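Local structure of phosphoribosylaminoimidazole carboxylase (Bombyx mori, 4JA0) at residues K268-M273 / Q315-T320; D297-S302 / L311-Q316. The protein probably catalyses two steps of purine biosynthesis, carboxylating aminoimidazole ribonucleotide and then coupling the product to aspartate to give SAICAR. One frame throughout, in Å; residues are numbered along the deposited sequence.

Contact 1 (K268-M273 / Q315-T320); sequences KVVVFM and QQYEDT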
# COMPACT_ATOMS: atom_id res chain seq x y z
N LYS A 268 -36.30 -12.44 7.73
CA LYS A 268 -36.04 -11.78 6.47
C LYS A 268 -34.60 -11.32 6.47
O LYS A 268 -34.11 -10.75 7.46
CB LYS A 268 -37.01 -10.61 6.26
CG LYS A 268 -36.81 -9.85 4.97
CD LYS A 268 -37.34 -10.63 3.77
CE LYS A 268 -38.87 -10.74 3.85
NZ LYS A 268 -39.46 -11.37 2.62
N VAL A 269 -33.93 -11.59 5.35
CA VAL A 269 -32.62 -11.04 5.04
C VAL A 269 -32.88 -9.99 3.97
O VAL A 269 -33.47 -10.28 2.92
CB VAL A 269 -31.66 -12.13 4.50
CG1 VAL A 269 -30.46 -11.51 3.85
CG2 VAL A 269 -31.23 -13.05 5.60
N VAL A 270 -32.51 -8.75 4.26
CA VAL A 270 -32.69 -7.68 3.28
C VAL A 270 -31.32 -7.20 2.79
O VAL A 270 -30.46 -6.82 3.59
CB VAL A 270 -33.48 -6.49 3.88
CG1 VAL A 270 -33.79 -5.48 2.80
CG2 VAL A 270 -34.75 -6.99 4.52
N VAL A 271 -31.13 -7.22 1.47
CA VAL A 271 -29.91 -6.68 0.89
C VAL A 271 -30.17 -5.30 0.30
O VAL A 271 -30.92 -5.17 -0.65
CB VAL A 271 -29.36 -7.60 -0.20
CG1 VAL A 271 -27.99 -7.13 -0.64
CG2 VAL A 271 -29.27 -9.03 0.31
N PHE A 272 -29.55 -4.26 0.86
CA PHE A 272 -29.65 -2.93 0.26
C PHE A 272 -28.45 -2.71 -0.65
O PHE A 272 -27.31 -2.78 -0.18
CB PHE A 272 -29.61 -1.83 1.33
CG PHE A 272 -30.87 -1.67 2.12
CD1 PHE A 272 -32.04 -2.29 1.72
CD2 PHE A 272 -30.88 -0.89 3.25
CE1 PHE A 272 -33.21 -2.13 2.46
CE2 PHE A 272 -32.04 -0.73 4.00
CZ PHE A 272 -33.20 -1.35 3.60
N MET A 273 -28.69 -2.44 -1.93
CA MET A 273 -27.60 -2.03 -2.81
C MET A 273 -27.76 -0.53 -3.10
O MET A 273 -28.87 -0.04 -3.35
CB MET A 273 -27.58 -2.84 -4.10
CG MET A 273 -28.87 -2.73 -4.83
SD MET A 273 -29.31 -4.12 -5.87
CE MET A 273 -28.33 -3.70 -7.29
N GLN A 315 -36.94 1.27 8.20
CA GLN A 315 -37.89 1.33 9.30
C GLN A 315 -39.10 0.45 8.99
O GLN A 315 -39.67 -0.18 9.88
CB GLN A 315 -38.31 2.78 9.59
CG GLN A 315 -37.29 3.55 10.43
CD GLN A 315 -37.42 5.07 10.37
OE1 GLN A 315 -38.05 5.64 9.48
NE2 GLN A 315 -36.80 5.74 11.34
N GLN A 316 -39.41 0.30 7.71
CA GLN A 316 -40.53 -0.53 7.31
C GLN A 316 -40.24 -1.99 7.59
O GLN A 316 -41.13 -2.71 8.02
CB GLN A 316 -40.87 -0.30 5.84
CG GLN A 316 -41.46 1.07 5.57
CD GLN A 316 -41.51 1.39 4.09
OE1 GLN A 316 -40.92 0.68 3.27
NE2 GLN A 316 -42.23 2.44 3.74
N TYR A 317 -38.98 -2.39 7.41
CA TYR A 317 -38.56 -3.75 7.71
C TYR A 317 -38.52 -3.99 9.22
O TYR A 317 -38.72 -5.11 9.69
CB TYR A 317 -37.21 -4.06 7.05
CG TYR A 317 -37.33 -4.36 5.58
CD1 TYR A 317 -37.91 -5.54 5.16
CD2 TYR A 317 -36.87 -3.48 4.62
CE1 TYR A 317 -38.05 -5.84 3.82
CE2 TYR A 317 -37.01 -3.76 3.28
CZ TYR A 317 -37.60 -4.94 2.89
OH TYR A 317 -37.75 -5.26 1.55
N GLU A 318 -38.32 -2.90 9.96
CA GLU A 318 -38.26 -2.94 11.42
C GLU A 318 -39.63 -3.14 12.09
O GLU A 318 -39.71 -3.35 13.31
CB GLU A 318 -37.59 -1.68 11.94
CG GLU A 318 -36.07 -1.72 11.88
CD GLU A 318 -35.42 -0.59 12.66
OE1 GLU A 318 -34.29 -0.78 13.18
OE2 GLU A 318 -36.05 0.48 12.78
N ASP A 319 -40.69 -3.08 11.28
CA ASP A 319 -42.04 -3.44 11.72
C ASP A 319 -42.24 -4.94 11.57
O ASP A 319 -42.96 -5.39 10.66
CB ASP A 319 -43.07 -2.69 10.88
CG ASP A 319 -44.52 -2.95 11.30
OD1 ASP A 319 -44.77 -3.37 12.46
OD2 ASP A 319 -45.41 -2.73 10.44
N THR A 320 -41.62 -5.71 12.46
CA THR A 320 -41.73 -7.16 12.42
C THR A 320 -41.64 -7.72 13.81
O THR A 320 -41.27 -7.00 14.74
CB THR A 320 -40.56 -7.76 11.58
OG1 THR A 320 -40.73 -9.18 11.44
CG2 THR A 320 -39.19 -7.45 12.22
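One face of the Tyr-317 ring lies against Val-270, whose CG2 stands 3.6 Å from the ring centroid and only 15° off the normal, which makes this a CH-pi contact. Both methyls of the valine take part. CG2 sits over the ring near its centre, offset toward the CD1-CE1 flank, 3.5 Å from Tyr-317 CD1, while CG1 lies over the CE2-CZ rim, 3.7 Å from Tyr-317 CE2. The two side chains approach from opposite directions. With CG1 anti to the backbone N (chi1 -173°) and CG2 beside that nitrogen, the two methyls of Val-270 share the same face, one toward CD1-CE1, the other toward CE2-CZ.

Two further side chains of the strand meet the tyrosine less closely. Phe-272 brings CE1 to 4.2 Å from Tyr-317 CE2, and the latter lies at the edge of the phenylalanine ring, near its plane; seen from the tyrosine, the approach is oblique. Its CB does not point at 315-320, and it is the ring that carries the residue inward. Near the start of the strand, Lys-268 CG approaches obliquely near the CE1 rim, 4.4 Å from Tyr-317 CE1, at the opposite flank from Phe-272. No hydrogen bond joins the two segments.

The polar end of the tyrosine is satisfied by strand 296-300: its OH is hydrogen-bonded to Arg-299 NH1 and to Asp-297 OD2, which fixes the phenol from beyond the apolar patch. Just past Tyr-317, Glu-318 and Asp-319 form salt bridges with Arg-403 and Arg-123 of a neighbouring subunit.

Lys-268 and Val-270 point at the helix and the Phe-272 ring reaches it, while Val-269 and Val-271 lie on the other side, as in a central strand of a three-layer alpha/beta/alpha sandwich with a parallel sheet, the flavodoxin-like fold of AIR carboxylases.

Contact 2 (D297-S302 / L311-Q316); sequences DLRVTS and LRIMQQ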
# COMPACT_ATOMS: atom_id res chain seq x y z
N ASP A 297 -34.94 -10.34 0.40
CA ASP A 297 -35.41 -9.22 -0.40
C ASP A 297 -34.23 -8.42 -0.90
O ASP A 297 -33.30 -8.11 -0.14
CB ASP A 297 -36.31 -8.29 0.41
CG ASP A 297 -37.76 -8.63 0.27
OD1 ASP A 297 -38.10 -9.36 -0.69
OD2 ASP A 297 -38.56 -8.11 1.08
N LEU A 298 -34.26 -8.08 -2.19
CA LEU A 298 -33.26 -7.20 -2.77
C LEU A 298 -33.85 -5.79 -2.89
O LEU A 298 -34.89 -5.60 -3.52
CB LEU A 298 -32.85 -7.70 -4.15
CG LEU A 298 -32.17 -9.07 -4.23
CD1 LEU A 298 -31.72 -9.38 -5.65
CD2 LEU A 298 -30.99 -9.13 -3.27
N ARG A 299 -33.19 -4.81 -2.30
CA ARG A 299 -33.68 -3.44 -2.39
C ARG A 299 -32.60 -2.49 -2.89
O ARG A 299 -31.42 -2.68 -2.65
CB ARG A 299 -34.23 -2.97 -1.03
CG ARG A 299 -35.19 -3.93 -0.38
CD ARG A 299 -36.44 -4.07 -1.20
NE ARG A 299 -37.00 -2.76 -1.49
CZ ARG A 299 -37.92 -2.16 -0.74
NH1 ARG A 299 -38.39 -2.77 0.35
NH2 ARG A 299 -38.37 -0.96 -1.07
N VAL A 300 -33.02 -1.45 -3.60
CA VAL A 300 -32.09 -0.45 -4.08
C VAL A 300 -32.37 0.85 -3.34
O VAL A 300 -33.49 1.32 -3.33
CB VAL A 300 -32.22 -0.25 -5.61
CG1 VAL A 300 -31.25 0.84 -6.11
CG2 VAL A 300 -31.97 -1.55 -6.34
N THR A 301 -31.34 1.40 -2.69
CA THR A 301 -31.40 2.70 -2.03
C THR A 301 -30.00 3.20 -1.69
O THR A 301 -29.10 2.42 -1.37
CB THR A 301 -32.26 2.70 -0.75
OG1 THR A 301 -32.41 4.05 -0.28
CG2 THR A 301 -31.63 1.83 0.34
N SER A 302 -29.85 4.52 -1.71
CA SER A 302 -28.58 5.19 -1.48
C SER A 302 -28.59 5.85 -0.11
O SER A 302 -29.59 6.41 0.31
CB SER A 302 -28.37 6.24 -2.58
OG SER A 302 -27.06 6.77 -2.61
N LEU A 311 -33.57 5.39 5.36
CA LEU A 311 -34.07 5.14 6.71
C LEU A 311 -35.53 4.73 6.72
O LEU A 311 -35.93 3.87 7.52
CB LEU A 311 -33.85 6.37 7.59
CG LEU A 311 -32.38 6.75 7.85
CD1 LEU A 311 -32.26 7.89 8.86
CD2 LEU A 311 -31.56 5.54 8.28
N ARG A 312 -36.34 5.33 5.85
CA ARG A 312 -37.77 5.00 5.82
C ARG A 312 -37.97 3.54 5.38
O ARG A 312 -38.81 2.83 5.92
CB ARG A 312 -38.54 5.97 4.92
N ILE A 313 -37.16 3.07 4.43
CA ILE A 313 -37.28 1.70 3.96
C ILE A 313 -36.85 0.74 5.05
O ILE A 313 -37.52 -0.27 5.30
CB ILE A 313 -36.45 1.47 2.69
CG1 ILE A 313 -36.98 2.33 1.54
CG2 ILE A 313 -36.44 -0.01 2.30
CD1 ILE A 313 -36.36 2.02 0.21
N MET A 314 -35.77 1.06 5.75
CA MET A 314 -35.31 0.16 6.79
C MET A 314 -36.24 0.16 7.99
O MET A 314 -36.35 -0.84 8.71
CB MET A 314 -33.88 0.48 7.20
CG MET A 314 -33.80 1.57 8.23
SD MET A 314 -32.96 1.07 9.73
CE MET A 314 -33.71 2.21 10.87
N GLN A 315 -36.94 1.27 8.20
CA GLN A 315 -37.89 1.33 9.30
C GLN A 315 -39.10 0.45 8.99
O GLN A 315 -39.67 -0.18 9.88
CB GLN A 315 -38.31 2.78 9.59
CG GLN A 315 -37.29 3.55 10.43
CD GLN A 315 -37.42 5.07 10.37
OE1 GLN A 315 -38.05 5.64 9.48
NE2 GLN A 315 -36.80 5.74 11.34
N GLN A 316 -39.41 0.30 7.71
CA GLN A 316 -40.53 -0.53 7.31
C GLN A 316 -40.24 -1.99 7.59
O GLN A 316 -41.13 -2.71 8.02
CB GLN A 316 -40.87 -0.30 5.84
CG GLN A 316 -41.46 1.07 5.57
CD GLN A 316 -41.51 1.39 4.09
OE1 GLN A 316 -40.92 0.68 3.27
NE2 GLN A 316 -42.23 2.44 3.74
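Van der Waals packing of an arginine against an isoleucine joins the end of strand 296-300 to helix 307-317, at the start of a beta-alpha-beta crossover that leads on to strand 323-329. Strand 296-300 is the outermost on its side of the parallel sheet within the chain. No hydrogen bond spans the two segments, and the three residues that touch are all buried.

The guanidinium of Arg-299 is covered on one face by Ile-313, whose CG2 lies 3.6 Å above its plane, displaced toward the rim. That methyl is 3.9 Å from Arg-299 NH1 and 4.0 Å from Arg-299 CZ. The arginine folds back, and the bends at chi2 (-65°) and chi3 (-53°) bring the guanidinium against the Ile-313 methyls.

The charge has a partner of its own: NH2 forms a salt bridge with Asp-417 of a neighbouring subunit. Replacing Arg-299 by an alanine is likely to cost that aspartate its salt bridge, though not its hydrogen bond to Val-300 N, to take one bond from the Tyr-317 hydroxyl, and to open a gap against Ile-313.

Beyond the strand proper, Thr-301 turns its CB toward the helix, while its OG1 is hydrogen-bonded to Thr-310 OG1. The delta methyl of Ile-313 is shared, with CD1 standing 3.8 Å from Arg-299 NH2 and 4.3 Å from Thr-301 CB.

How the contacts relate
Contacts 1 and 2 have centres about 6 Å apart and use overlapping parts of helix 307-317, contact 1 running on into the loop after it, with Gln-315 and Gln-316 in both. Their strands are neighbours in one parallel sheet: Arg-299 N lies 2.8 Å from Val-271 O, and Arg-299 O lies 2.8 Å from Met-273 N, both probable hydrogen bonds. Arg-299 also joins the side chains, its CB packing 3.6 Å from Phe-272 CD1. Phe-272 additionally touches Ile-313. The helix thus covers two adjacent strands, Tyr-317 chiefly over 268-273 and Ile-313 over 297-302, the two residues being four positions, or about one turn, apart on it.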